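PDB 1I3S: early 35 kDa protein from Autographa californica nucleopolyhedrovirus, which inhibits host caspases and so blocks the apoptotic response of the infected insect cell, and also suppresses the host's antiviral RNA interference. Local coordinates for residues T24-Y29 with V165-Y170; L43-I48 with P138-E143; R53-K58 with Y100-Q105; C104-V109 with R144-V149; V177-A182 with V292-I297. The protein carries 1 engineered substitution. One frame throughout, in Å; residues are numbered along the deposited sequence.

Overall arrangement
From the N terminus, strand 13-21 leads into strand 24-30, which holds T24-Y29, and contact 1 closes the long loop back to V165-Y170. Contacts 2, 3 and 4 are all nested inside that loop. Contact 2 sets strand 42-48 against the short helix 137-140 and itself encloses contact 3, in which strand 52-57 of the mixed sheet packs on strand 100-106 of the four-stranded antiparallel sheet. Contact 4 starts on the end of that same strand, sharing C104 and Q105 with contact 3, and crosses contact 2 along the chain. Contact 5 opens only after contact 1 has closed and brings the C-terminal strand 292-295 back to strand 176-179, against contacts 1, 2 and 4.

Contact 1. Residues T24-Y29 with V165-Y170; sequences TRELVY and VLSFEY
S167 and E26 lie on the same side of this antiparallel strand pair, diagonally across the two strands, and the S167 hydroxyl donates to E26 OE2 (OG to OE2 2.6 Å) on its anti lone pair. K58 forms a salt bridge to the same oxygen. Inside the sheet, the backbones of R25 and Y170 exchange two nearly linear bonds, R25 N to Y170 O at 2.7 Å and Y170 N to R25 O at 2.8 Å. L27 and F168 do the same, with F168 N reaching L27 O at 2.7 Å. Y29 N meets L166 O at 2.9 Å, but the return bond is weak.

On the other side lie R25, L27, Y29, L166, F168 and Y170. With CG between its backbone N and carbonyl carbon (chi1 73°), Y170 leans over R25, whose CB sits over one ring face, 4.0 Å from the centroid, in a CH-pi contact. D17 is salt-bridged to R25 NE and hydrogen-bonded to Y170 OH. L27 CD2 and F168 CD2 are 4.3 Å apart, and F46 packs on both residues. The E26 side is thus largely polar, though V28 packs on V165 there, while the other joins the hydrophobic interior.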
# COMPACT_ATOMS: atom_id res chain seq x y z
N THR A 24 8.47 11.49 15.62
CA THR A 24 8.58 11.35 14.16
C THR A 24 8.51 9.99 13.57
O THR A 24 9.01 8.99 14.14
CB THR A 24 9.90 12.02 13.66
OG1 THR A 24 10.03 13.31 14.26
CG2 THR A 24 9.89 12.20 12.16
N ARG A 25 7.91 9.93 12.39
CA ARG A 25 7.76 8.70 11.67
C ARG A 25 8.25 8.94 10.30
O ARG A 25 8.32 10.13 9.85
CB ARG A 25 6.27 8.27 11.64
CG ARG A 25 5.73 7.68 12.96
CD ARG A 25 4.35 7.01 12.79
NE ARG A 25 4.40 5.70 12.11
CZ ARG A 25 4.62 4.55 12.73
NH1 ARG A 25 4.81 4.51 14.04
NH2 ARG A 25 4.69 3.42 12.03
N GLU A 26 8.63 7.87 9.61
CA GLU A 26 9.10 7.99 8.20
C GLU A 26 8.36 7.04 7.28
O GLU A 26 8.38 5.80 7.48
CB GLU A 26 10.60 7.70 8.06
CG GLU A 26 11.02 7.69 6.59
CD GLU A 26 12.17 6.76 6.29
OE1 GLU A 26 12.33 5.72 6.99
OE2 GLU A 26 12.92 7.03 5.34
N LEU A 27 7.71 7.58 6.26
CA LEU A 27 7.01 6.71 5.30
C LEU A 27 7.80 6.67 4.05
O LEU A 27 8.15 7.74 3.51
CB LEU A 27 5.62 7.26 4.96
CG LEU A 27 5.01 6.72 3.66
CD1 LEU A 27 4.53 5.33 3.85
CD2 LEU A 27 3.88 7.62 3.26
N VAL A 28 8.13 5.47 3.59
CA VAL A 28 8.88 5.26 2.33
C VAL A 28 7.84 4.73 1.38
O VAL A 28 7.16 3.73 1.68
CB VAL A 28 9.99 4.23 2.49
CG1 VAL A 28 10.47 3.82 1.13
CG2 VAL A 28 11.15 4.81 3.32
N TYR A 29 7.69 5.37 0.23
CA TYR A 29 6.64 4.99 -0.74
C TYR A 29 7.23 4.73 -2.07
O TYR A 29 7.80 5.65 -2.69
CB TYR A 29 5.65 6.15 -0.83
CG TYR A 29 4.33 5.87 -1.53
CD1 TYR A 29 3.23 5.37 -0.82
CD2 TYR A 29 4.16 6.15 -2.88
CE1 TYR A 29 1.99 5.16 -1.46
CE2 TYR A 29 2.93 5.96 -3.52
CZ TYR A 29 1.85 5.47 -2.81
OH TYR A 29 0.65 5.31 -3.45
N VAL A 165 12.69 6.50 -5.15
CA VAL A 165 12.10 6.06 -3.90
C VAL A 165 11.92 7.29 -3.11
O VAL A 165 12.89 8.00 -2.86
CB VAL A 165 13.04 5.09 -3.12
CG1 VAL A 165 12.60 5.04 -1.67
CG2 VAL A 165 13.00 3.68 -3.73
N LEU A 166 10.68 7.58 -2.72
CA LEU A 166 10.42 8.79 -1.93
C LEU A 166 10.32 8.46 -0.49
O LEU A 166 9.77 7.43 -0.11
CB LEU A 166 9.14 9.50 -2.44
CG LEU A 166 9.29 10.22 -3.80
CD1 LEU A 166 7.96 10.64 -4.33
CD2 LEU A 166 10.20 11.44 -3.65
N SER A 167 10.92 9.31 0.33
CA SER A 167 10.92 9.14 1.80
C SER A 167 10.31 10.36 2.44
O SER A 167 10.84 11.47 2.28
CB SER A 167 12.34 8.95 2.31
OG SER A 167 12.35 8.99 3.72
N PHE A 168 9.21 10.17 3.16
CA PHE A 168 8.49 11.29 3.82
C PHE A 168 8.65 11.27 5.31
O PHE A 168 8.14 10.36 5.99
CB PHE A 168 6.99 11.24 3.46
CG PHE A 168 6.70 11.26 1.98
CD1 PHE A 168 6.36 12.44 1.33
CD2 PHE A 168 6.79 10.08 1.22
CE1 PHE A 168 6.12 12.46 -0.08
CE2 PHE A 168 6.55 10.08 -0.15
CZ PHE A 168 6.22 11.27 -0.81
N GLU A 169 9.37 12.25 5.84
CA GLU A 169 9.58 12.38 7.30
C GLU A 169 8.43 13.18 7.86
O GLU A 169 8.19 14.31 7.41
CB GLU A 169 10.90 13.11 7.56
CG GLU A 169 11.36 13.06 9.01
CD GLU A 169 12.54 13.98 9.27
OE1 GLU A 169 12.75 14.35 10.45
OE2 GLU A 169 13.26 14.32 8.31
N TYR A 170 7.68 12.63 8.81
CA TYR A 170 6.51 13.38 9.37
C TYR A 170 6.20 13.15 10.82
O TYR A 170 6.76 12.24 11.48
CB TYR A 170 5.26 13.06 8.57
CG TYR A 170 4.71 11.67 8.83
CD1 TYR A 170 5.33 10.54 8.28
CD2 TYR A 170 3.54 11.49 9.58
CE1 TYR A 170 4.77 9.27 8.45
CE2 TYR A 170 3.00 10.23 9.75
CZ TYR A 170 3.62 9.13 9.18
OH TYR A 170 3.02 7.90 9.28

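Contact 2. Residues L43-I48 with P138-E143; sequences LMMFNI and PKLVDE
L140 does nearly all the touching here, pushing its forked end between M45 and N47 of strand 42-48. Its chi1 of -50°, with CG anti to the carbonyl carbon, carries CG toward the strand, and chi2 (167°) spreads CD1 to M45 and CD2 to N47. CD1 lies 3.5 Å from M45 CB and also 3.5 Å from its CE, because the methionine chain bends at its last torsion (chi3 56°) and swings the terminal methyl back over the leucine. CD2 is 3.9 Å from N47 CG and also comes within 3.9 Å of F46 CA, so it rests on the backbone between the two side chains. The N47 amide reaches across beside the L140 backbone, crossing the leucine side chain at a slant.

Strand 42-48 is an outermost strand of the four-stranded antiparallel sheet, hydrogen-bonded on its inner side to strand 148-154, and the short, weakly bonded helix 137-140 lies over one of its faces. F46 turns its ring to the opposite face, where Y29 and F168 receive it. M45 and L140, together with L43, Y132, C136 and A182, line the pocket that holds a dithiothreitol molecule, probably from the crystallisation liquor; M45 O is hydrogen-bonded to it.

The packing thins quickly away from L140. K139 only grazes the strand, its chain leading off to a hydrogen bond from NZ to N289 O. V141 turns its isopropyl group away from the strand and rests on K111. From V141 on the segment is loop, and by E143 the chain is exposed and poorly ordered.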
# COMPACT_ATOMS: atom_id res chain seq x y z
N LEU A 43 0.74 12.95 -11.19
CA LEU A 43 0.22 13.27 -9.84
C LEU A 43 -0.00 12.03 -9.00
O LEU A 43 -0.50 11.00 -9.48
CB LEU A 43 -1.12 14.00 -9.96
CG LEU A 43 -1.47 15.18 -9.05
CD1 LEU A 43 -2.97 15.14 -8.82
CD2 LEU A 43 -0.75 15.15 -7.73
N MET A 44 0.36 12.13 -7.73
CA MET A 44 0.16 11.05 -6.74
C MET A 44 -0.33 11.73 -5.52
O MET A 44 0.25 12.74 -5.09
CB MET A 44 1.47 10.36 -6.37
CG MET A 44 2.16 9.57 -7.44
SD MET A 44 3.48 8.67 -6.61
CE MET A 44 4.49 9.99 -5.99
N MET A 45 -1.38 11.20 -4.91
CA MET A 45 -1.91 11.84 -3.70
C MET A 45 -2.29 10.77 -2.78
O MET A 45 -2.82 9.76 -3.21
CB MET A 45 -3.15 12.70 -4.04
CG MET A 45 -2.87 13.89 -4.96
SD MET A 45 -4.41 14.62 -5.56
CE MET A 45 -5.22 14.98 -4.02
N PHE A 46 -2.02 10.96 -1.50
CA PHE A 46 -2.39 9.93 -0.51
C PHE A 46 -2.49 10.56 0.82
O PHE A 46 -2.00 11.67 1.01
CB PHE A 46 -1.34 8.81 -0.51
CG PHE A 46 0.03 9.29 -0.16
CD1 PHE A 46 0.36 9.62 1.16
CD2 PHE A 46 0.99 9.44 -1.15
CE1 PHE A 46 1.62 10.09 1.48
CE2 PHE A 46 2.26 9.91 -0.85
CZ PHE A 46 2.58 10.24 0.46
N ASN A 47 -3.13 9.89 1.77
CA ASN A 47 -3.28 10.48 3.11
C ASN A 47 -2.12 10.14 3.97
O ASN A 47 -1.37 9.15 3.68
CB ASN A 47 -4.59 10.00 3.77
CG ASN A 47 -5.82 10.59 3.11
OD1 ASN A 47 -5.99 11.82 3.08
ND2 ASN A 47 -6.67 9.73 2.57
N ILE A 48 -1.93 10.93 5.02
CA ILE A 48 -0.84 10.73 5.96
C ILE A 48 -1.35 11.35 7.22
O ILE A 48 -2.09 12.37 7.18
CB ILE A 48 0.48 11.39 5.40
CG1 ILE A 48 1.69 10.93 6.19
CG2 ILE A 48 0.40 12.92 5.42
CD1 ILE A 48 2.98 11.30 5.48
N PRO A 138 -12.30 12.96 -3.42
CA PRO A 138 -13.30 12.47 -2.47
C PRO A 138 -12.77 11.43 -1.51
O PRO A 138 -13.18 11.37 -0.33
CB PRO A 138 -14.40 11.94 -3.38
CG PRO A 138 -14.32 12.81 -4.56
CD PRO A 138 -12.83 12.93 -4.80
N LYS A 139 -11.86 10.60 -2.00
CA LYS A 139 -11.26 9.53 -1.18
C LYS A 139 -10.29 10.06 -0.19
O LYS A 139 -10.03 9.41 0.87
CB LYS A 139 -10.57 8.51 -2.09
CG LYS A 139 -11.51 7.47 -2.65
CD LYS A 139 -12.13 6.67 -1.51
CE LYS A 139 -13.17 5.70 -2.01
NZ LYS A 139 -13.86 5.03 -0.86
N LEU A 140 -9.74 11.23 -0.48
CA LEU A 140 -8.73 11.83 0.40
C LEU A 140 -9.22 12.89 1.30
O LEU A 140 -8.43 13.43 2.10
CB LEU A 140 -7.58 12.36 -0.44
CG LEU A 140 -7.05 11.33 -1.43
CD1 LEU A 140 -6.16 12.01 -2.42
CD2 LEU A 140 -6.32 10.21 -0.69
N VAL A 141 -10.51 13.23 1.22
CA VAL A 141 -11.08 14.29 2.12
C VAL A 141 -12.19 13.78 2.98
O VAL A 141 -13.28 13.44 2.49
CB VAL A 141 -11.61 15.50 1.33
CG1 VAL A 141 -12.08 16.55 2.32
CG2 VAL A 141 -10.51 16.07 0.40
N ASP A 142 -11.92 13.73 4.28
CA ASP A 142 -12.87 13.24 5.30
C ASP A 142 -13.29 14.40 6.18
O ASP A 142 -12.43 15.22 6.59
CB ASP A 142 -12.17 12.13 6.12
CG ASP A 142 -12.89 11.79 7.42
OD1 ASP A 142 -12.40 10.88 8.13
OD2 ASP A 142 -13.93 12.42 7.74
N GLU A 143 -14.59 14.50 6.46
CA GLU A 143 -15.11 15.60 7.33
C GLU A 143 -14.70 15.38 8.74
O GLU A 143 -13.91 16.16 9.31
CB GLU A 143 -16.63 15.67 7.24

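Contact 3. Residues R53-K58 with Y100-Q105; sequences RSVTRK and YSVSCQ
Y100 spans two different sheets: its ring stands up from strand 100-106, and the hydroxyl bonds weakly to the backbone carbonyl of V55 on strand 53-57, OH to O 3.2 Å. The strands run roughly antiparallel, 154° between their directions, but their axes come no closer than 9.3 Å, so no backbone-to-backbone bond joins them and side chains fill the space. Strand 53-57 belongs to the mixed sheet, the other to the four-stranded antiparallel sheet. At the start of segment 53-58, R53 and S54 both stand opposite E169, forming a classic beta bulge.

With CG between its backbone N and carbonyl carbon (chi1 74°), Y100 raises its ring along two side chains. V55 CG1 lies 3.8 Å from Y100 CE1. The aliphatic part of R57 slides by with CD at the ring edge, in its plane, 3.5 Å from Y100 CE2. The R57 guanidinium continues to the carbonyl oxygens of F158 and N163, with a cation-pi contact to the F158 ring. A looser touch, V55 CG2 to V102 CG1 at 4.4 Å, extends the packing. Apolar packing therefore does most of the joining; the hydroxyl bond helps to place the ring, and the arginine spends its charge elsewhere.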
# COMPACT_ATOMS: atom_id res chain seq x y z
N ARG A 53 7.71 17.00 7.27
CA ARG A 53 8.75 18.03 7.52
C ARG A 53 10.00 17.89 6.71
O ARG A 53 10.94 18.74 6.82
CB ARG A 53 9.11 18.07 9.00
CG ARG A 53 9.64 16.80 9.54
CD ARG A 53 9.74 16.97 11.04
NE ARG A 53 10.89 16.28 11.59
CZ ARG A 53 11.47 16.61 12.73
NH1 ARG A 53 11.02 17.64 13.45
NH2 ARG A 53 12.52 15.91 13.14
N SER A 54 10.05 16.86 5.86
CA SER A 54 11.25 16.60 5.04
C SER A 54 10.94 15.56 4.03
O SER A 54 10.26 14.57 4.34
CB SER A 54 12.37 16.11 5.94
OG SER A 54 13.65 16.45 5.44
N VAL A 55 11.42 15.74 2.81
CA VAL A 55 11.19 14.76 1.75
C VAL A 55 12.49 14.51 1.12
O VAL A 55 13.24 15.45 0.79
CB VAL A 55 10.24 15.27 0.66
CG1 VAL A 55 10.07 14.18 -0.40
CG2 VAL A 55 8.91 15.67 1.26
N THR A 56 12.81 13.24 0.93
CA THR A 56 14.09 12.84 0.33
C THR A 56 13.90 11.73 -0.60
O THR A 56 12.88 11.04 -0.56
CB THR A 56 15.07 12.37 1.42
OG1 THR A 56 15.14 13.37 2.43
CG2 THR A 56 16.46 12.17 0.85
N ARG A 57 14.88 11.53 -1.48
CA ARG A 57 14.84 10.40 -2.42
C ARG A 57 15.84 9.43 -1.88
O ARG A 57 16.80 9.83 -1.21
CB ARG A 57 15.23 10.87 -3.83
CG ARG A 57 14.32 11.98 -4.37
CD ARG A 57 14.73 12.44 -5.75
NE ARG A 57 14.72 11.32 -6.68
CZ ARG A 57 14.70 11.44 -8.00
NH1 ARG A 57 14.69 12.65 -8.56
NH2 ARG A 57 14.70 10.35 -8.76
N LYS A 58 15.63 8.14 -2.10
CA LYS A 58 16.56 7.11 -1.58
C LYS A 58 16.90 6.15 -2.64
O LYS A 58 16.20 6.07 -3.65
CB LYS A 58 15.95 6.41 -0.37
CG LYS A 58 16.03 7.29 0.88
CD LYS A 58 15.46 6.62 2.08
CE LYS A 58 15.84 7.34 3.34
NZ LYS A 58 15.50 6.49 4.52
N TYR A 100 10.73 16.49 -8.80
CA TYR A 100 9.48 16.15 -8.10
C TYR A 100 9.11 17.36 -7.36
O TYR A 100 9.96 18.25 -7.17
CB TYR A 100 9.64 14.92 -7.18
CG TYR A 100 10.43 15.12 -5.90
CD1 TYR A 100 9.93 15.90 -4.86
CD2 TYR A 100 11.68 14.52 -5.73
CE1 TYR A 100 10.65 16.09 -3.69
CE2 TYR A 100 12.41 14.70 -4.55
CZ TYR A 100 11.89 15.49 -3.54
OH TYR A 100 12.64 15.72 -2.39
N SER A 101 7.87 17.43 -6.94
CA SER A 101 7.39 18.61 -6.22
C SER A 101 6.32 18.11 -5.29
O SER A 101 5.36 17.40 -5.73
CB SER A 101 6.83 19.60 -7.25
OG SER A 101 6.40 20.79 -6.65
N VAL A 102 6.43 18.45 -4.01
CA VAL A 102 5.46 17.94 -3.02
C VAL A 102 4.90 18.96 -2.11
O VAL A 102 5.59 19.91 -1.71
CB VAL A 102 6.12 16.84 -2.13
CG1 VAL A 102 5.20 16.46 -0.98
CG2 VAL A 102 6.45 15.63 -2.96
N SER A 103 3.63 18.80 -1.75
CA SER A 103 3.02 19.75 -0.81
C SER A 103 2.16 19.01 0.15
O SER A 103 1.42 18.07 -0.23
CB SER A 103 2.22 20.83 -1.53
OG SER A 103 0.95 20.37 -1.96
N CYS A 104 2.26 19.40 1.40
CA CYS A 104 1.48 18.77 2.45
C CYS A 104 0.48 19.77 2.95
O CYS A 104 0.78 20.99 3.12
CB CYS A 104 2.41 18.32 3.58
SG CYS A 104 1.61 17.61 5.02
N GLN A 105 -0.75 19.30 3.17
CA GLN A 105 -1.79 20.20 3.68
C GLN A 105 -2.97 19.42 4.05
O GLN A 105 -3.17 18.30 3.54
CB GLN A 105 -2.18 21.22 2.61
CG GLN A 105 -2.73 20.62 1.36
CD GLN A 105 -1.64 20.16 0.41
OE1 GLN A 105 -1.01 20.99 -0.31
NE2 GLN A 105 -1.39 18.84 0.39

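Contact 4. Residues C104-V109 with R144-V149; sequences CQNGSV and RNDYYV
C104 and Y148 lie beside each other where an antiparallel strand pair runs out and strand 100-106 turns directly into helix 107-112. Backbone bonds hold the pair together. V149 N donates to Q105 O (2.9 Å), V149 O takes the bond from Q105 N, and one step further on G107 N, in the first turn of the helix, is bonded to Y147 O at 2.9 Å. The side-chain amide of Q105 adds a weak bond from NE2 to V149 O, while its OE1 is occupied by the S103 hydroxyl.

A second group of bonds involves side chains. D146, at the centre of an inverse gamma turn, extends its carboxylate to the start of the helix with CG anti to the backbone N (chi1 -166°). OD2 accepts from S108 N (2.7 Å) on its syn lone pair. OD1 takes the S108 hydroxyl, though the modelled length of that bond is too short to trust. With the carboxylate so close to the helix N terminus, the helix dipole would probably stabilise its negative charge. N106 occupies the N-cap position but makes no capping bond with its side chain.

The third group is aromatic, and in N106 it is combined with a hydrogen bond. The C104 sulfur sits obliquely to the Y148 ring, SG 4.6 Å from the centroid. N106 brings ND2 over one face of the same ring, toward its rim, the amide inclined 35° to it. N106 ND2, 3.7 Å above that ring plane, sends an N-H straight to D146 O, 2.9 Å away at 173°, with the oxygen lying in the plane of the amide.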
# COMPACT_ATOMS: atom_id res chain seq x y z
N CYS A 104 2.26 19.40 1.40
CA CYS A 104 1.48 18.77 2.45
C CYS A 104 0.48 19.77 2.95
O CYS A 104 0.78 20.99 3.12
CB CYS A 104 2.41 18.32 3.58
SG CYS A 104 1.61 17.61 5.02
N GLN A 105 -0.75 19.30 3.17
CA GLN A 105 -1.79 20.20 3.68
C GLN A 105 -2.97 19.42 4.05
O GLN A 105 -3.17 18.30 3.54
CB GLN A 105 -2.18 21.22 2.61
CG GLN A 105 -2.73 20.62 1.36
CD GLN A 105 -1.64 20.16 0.41
OE1 GLN A 105 -1.01 20.99 -0.31
NE2 GLN A 105 -1.39 18.84 0.39
N ASN A 106 -3.76 19.96 4.96
CA ASN A 106 -5.02 19.31 5.38
C ASN A 106 -5.89 19.14 4.14
O ASN A 106 -5.94 20.01 3.24
CB ASN A 106 -5.75 20.19 6.41
CG ASN A 106 -5.03 20.27 7.76
OD1 ASN A 106 -4.27 21.24 8.04
ND2 ASN A 106 -5.27 19.27 8.62
N GLY A 107 -6.59 18.01 4.05
CA GLY A 107 -7.45 17.80 2.90
C GLY A 107 -8.34 19.01 2.62
O GLY A 107 -8.39 19.50 1.46
N SER A 108 -9.04 19.52 3.64
CA SER A 108 -9.96 20.68 3.46
C SER A 108 -9.30 21.77 2.67
O SER A 108 -9.91 22.39 1.76
CB SER A 108 -10.39 21.24 4.82
OG SER A 108 -9.30 21.83 5.51
N VAL A 109 -8.03 22.03 2.98
CA VAL A 109 -7.29 23.07 2.27
C VAL A 109 -7.10 22.73 0.83
O VAL A 109 -7.35 23.57 -0.08
CB VAL A 109 -5.94 23.29 2.92
CG1 VAL A 109 -5.13 24.30 2.10
CG2 VAL A 109 -6.14 23.76 4.37
N ARG A 144 -15.22 14.30 9.33
CA ARG A 144 -14.90 13.95 10.74
C ARG A 144 -13.53 14.42 11.15
O ARG A 144 -13.40 15.24 12.09
CB ARG A 144 -15.04 12.43 10.95
N ASN A 145 -12.49 13.92 10.48
CA ASN A 145 -11.10 14.36 10.78
C ASN A 145 -10.62 14.94 9.49
O ASN A 145 -10.89 14.39 8.41
CB ASN A 145 -10.19 13.18 11.15
CG ASN A 145 -10.92 12.06 11.87
OD1 ASN A 145 -11.97 11.57 11.39
ND2 ASN A 145 -10.37 11.61 13.00
N ASP A 146 -9.89 16.05 9.57
CA ASP A 146 -9.37 16.72 8.35
C ASP A 146 -7.97 16.21 8.10
O ASP A 146 -6.99 16.98 8.10
CB ASP A 146 -9.36 18.24 8.59
CG ASP A 146 -9.16 19.08 7.30
OD1 ASP A 146 -8.97 20.32 7.45
OD2 ASP A 146 -9.20 18.55 6.16
N TYR A 147 -7.85 14.89 7.90
CA TYR A 147 -6.53 14.25 7.64
C TYR A 147 -5.73 14.96 6.61
O TYR A 147 -6.28 15.59 5.67
CB TYR A 147 -6.73 12.81 7.16
CG TYR A 147 -7.23 11.84 8.20
CD1 TYR A 147 -8.30 10.98 7.90
CD2 TYR A 147 -6.66 11.77 9.46
CE1 TYR A 147 -8.78 10.08 8.85
CE2 TYR A 147 -7.13 10.87 10.42
CZ TYR A 147 -8.19 10.03 10.11
OH TYR A 147 -8.67 9.16 11.05
N TYR A 148 -4.41 14.87 6.75
CA TYR A 148 -3.49 15.51 5.78
C TYR A 148 -3.44 14.74 4.55
O TYR A 148 -3.75 13.53 4.53
CB TYR A 148 -2.06 15.59 6.34
CG TYR A 148 -1.86 16.70 7.34
CD1 TYR A 148 -2.06 16.49 8.70
CD2 TYR A 148 -1.51 17.98 6.90
CE1 TYR A 148 -1.93 17.53 9.62
CE2 TYR A 148 -1.38 19.03 7.80
CZ TYR A 148 -1.59 18.81 9.15
OH TYR A 148 -1.41 19.89 10.02
N VAL A 149 -3.01 15.42 3.49
CA VAL A 149 -2.85 14.81 2.16
C VAL A 149 -1.54 15.27 1.60
O VAL A 149 -1.11 16.45 1.77
CB VAL A 149 -3.98 15.21 1.20
CG1 VAL A 149 -3.68 14.69 -0.22
CG2 VAL A 149 -5.32 14.68 1.74

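Contact 5. Residues V177-A182 with V292-I297; sequences VIVPFA and VILNTI
I178 and I293, directly opposed in a non-hydrogen-bonded pair, share their first torsion, CG1 anti to the carbonyl carbon (chi1 -74° and -58°), and lie side by side pointing the same way, I178 CG1 to I293 CG1 3.9 Å. V292 likewise holds CG2 anti to its carbonyl carbon, which sets that methyl 3.8 Å from F181 CD1. On the face of V292, opposite that of I178 and I293, V179 CG2 meets L294 CD1 at 3.9 Å, the side chains slanting across each other.

Underneath is a two-stranded antiparallel sheet. V177 and L294 form one hydrogen-bonded pair, V177 N to L294 O and L294 N to V177 O, both 2.9 Å. V179 and V292 form the next, where V179 N donates to V292 O at 2.8 Å, with a longer return from V292 N to V179 O, 3.3 Å. That V179 oxygen also accepts from F181 N, closing an inverse gamma turn centred on P180. The turn ends the strand and folds the F181 ring back, so that V179 CG1 sits over one of its faces.

The pair lies between larger elements. I178 and I293 touch the Y147 side chain, while V177 and V179 rest on V199 of strand 191-200. V292 and L294 pack against F209 of helix 206-215, whose Q208 side chain is hydrogen-bonded to I293 O. P180 and V177 touch strand 24-30 at Y29 and R25.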
# COMPACT_ATOMS: atom_id res chain seq x y z
N VAL A 177 -1.75 6.41 12.52
CA VAL A 177 -0.88 6.08 11.35
C VAL A 177 -1.77 5.63 10.25
O VAL A 177 -2.58 4.70 10.43
CB VAL A 177 0.13 4.96 11.67
CG1 VAL A 177 0.83 4.49 10.39
CG2 VAL A 177 1.17 5.47 12.64
N ILE A 178 -1.66 6.28 9.10
CA ILE A 178 -2.46 5.94 7.92
C ILE A 178 -1.65 5.15 6.93
O ILE A 178 -0.53 5.54 6.57
CB ILE A 178 -3.01 7.24 7.27
CG1 ILE A 178 -4.13 7.81 8.11
CG2 ILE A 178 -3.56 6.98 5.87
CD1 ILE A 178 -4.39 9.27 7.85
N VAL A 179 -2.19 4.01 6.49
CA VAL A 179 -1.49 3.17 5.50
C VAL A 179 -2.28 3.51 4.28
O VAL A 179 -3.47 3.16 4.16
CB VAL A 179 -1.61 1.68 5.91
CG1 VAL A 179 -0.69 0.83 5.07
CG2 VAL A 179 -1.27 1.55 7.39
N PRO A 180 -1.65 4.22 3.34
CA PRO A 180 -2.25 4.70 2.08
C PRO A 180 -2.71 3.76 1.02
O PRO A 180 -2.14 3.72 -0.08
CB PRO A 180 -1.23 5.70 1.55
CG PRO A 180 0.09 5.09 2.00
CD PRO A 180 -0.20 4.51 3.39
N PHE A 181 -3.80 3.05 1.30
CA PHE A 181 -4.37 2.06 0.34
C PHE A 181 -5.47 2.58 -0.55
O PHE A 181 -5.85 1.93 -1.57
CB PHE A 181 -4.87 0.84 1.11
CG PHE A 181 -3.78 0.03 1.72
CD1 PHE A 181 -4.05 -0.82 2.78
CD2 PHE A 181 -2.50 0.09 1.22
CE1 PHE A 181 -3.05 -1.61 3.33
CE2 PHE A 181 -1.48 -0.70 1.76
CZ PHE A 181 -1.76 -1.55 2.82
N ALA A 182 -6.02 3.74 -0.22
CA ALA A 182 -7.11 4.32 -1.04
C ALA A 182 -6.82 4.45 -2.53
O ALA A 182 -5.92 5.20 -2.95
CB ALA A 182 -7.53 5.67 -0.46
N VAL A 292 -6.14 2.11 5.70
CA VAL A 292 -6.17 1.34 6.93
C VAL A 292 -5.62 2.34 7.87
O VAL A 292 -4.51 2.89 7.64
CB VAL A 292 -5.24 0.14 6.89
CG1 VAL A 292 -4.97 -0.34 8.30
CG2 VAL A 292 -5.88 -0.96 6.09
N ILE A 293 -6.37 2.65 8.92
CA ILE A 293 -5.93 3.66 9.93
C ILE A 293 -5.75 2.97 11.22
O ILE A 293 -6.69 2.37 11.74
CB ILE A 293 -7.00 4.78 10.08
CG1 ILE A 293 -7.22 5.43 8.70
CG2 ILE A 293 -6.56 5.77 11.16
CD1 ILE A 293 -8.11 6.70 8.63
N LEU A 294 -4.54 3.02 11.75
CA LEU A 294 -4.21 2.32 13.00
C LEU A 294 -3.72 3.23 14.03
O LEU A 294 -3.41 4.40 13.73
CB LEU A 294 -3.13 1.29 12.73
CG LEU A 294 -3.41 0.43 11.51
CD1 LEU A 294 -2.12 0.04 10.84
CD2 LEU A 294 -4.22 -0.76 11.94
N ASN A 295 -3.62 2.72 15.26
CA ASN A 295 -3.10 3.49 16.42
C ASN A 295 -1.65 3.19 16.62
O ASN A 295 -1.21 2.03 16.40
CB ASN A 295 -3.82 3.09 17.71
CG ASN A 295 -5.28 3.42 17.68
OD1 ASN A 295 -5.68 4.54 17.27
ND2 ASN A 295 -6.10 2.48 18.12
N THR A 296 -0.89 4.17 17.05
CA THR A 296 0.55 3.95 17.31
C THR A 296 0.77 3.42 18.70
O THR A 296 -0.13 3.43 19.54
CB THR A 296 1.29 5.23 17.20
OG1 THR A 296 0.71 6.16 18.12
CG2 THR A 296 1.18 5.77 15.80
N ILE A 297 1.99 2.97 18.97
CA ILE A 297 2.34 2.42 20.29
C ILE A 297 3.36 3.24 21.01
O ILE A 297 4.51 3.38 20.55
CB ILE A 297 2.81 0.97 20.15
CG1 ILE A 297 1.61 0.12 19.69
CG2 ILE A 297 3.40 0.46 21.46
CD1 ILE A 297 1.69 -1.37 20.02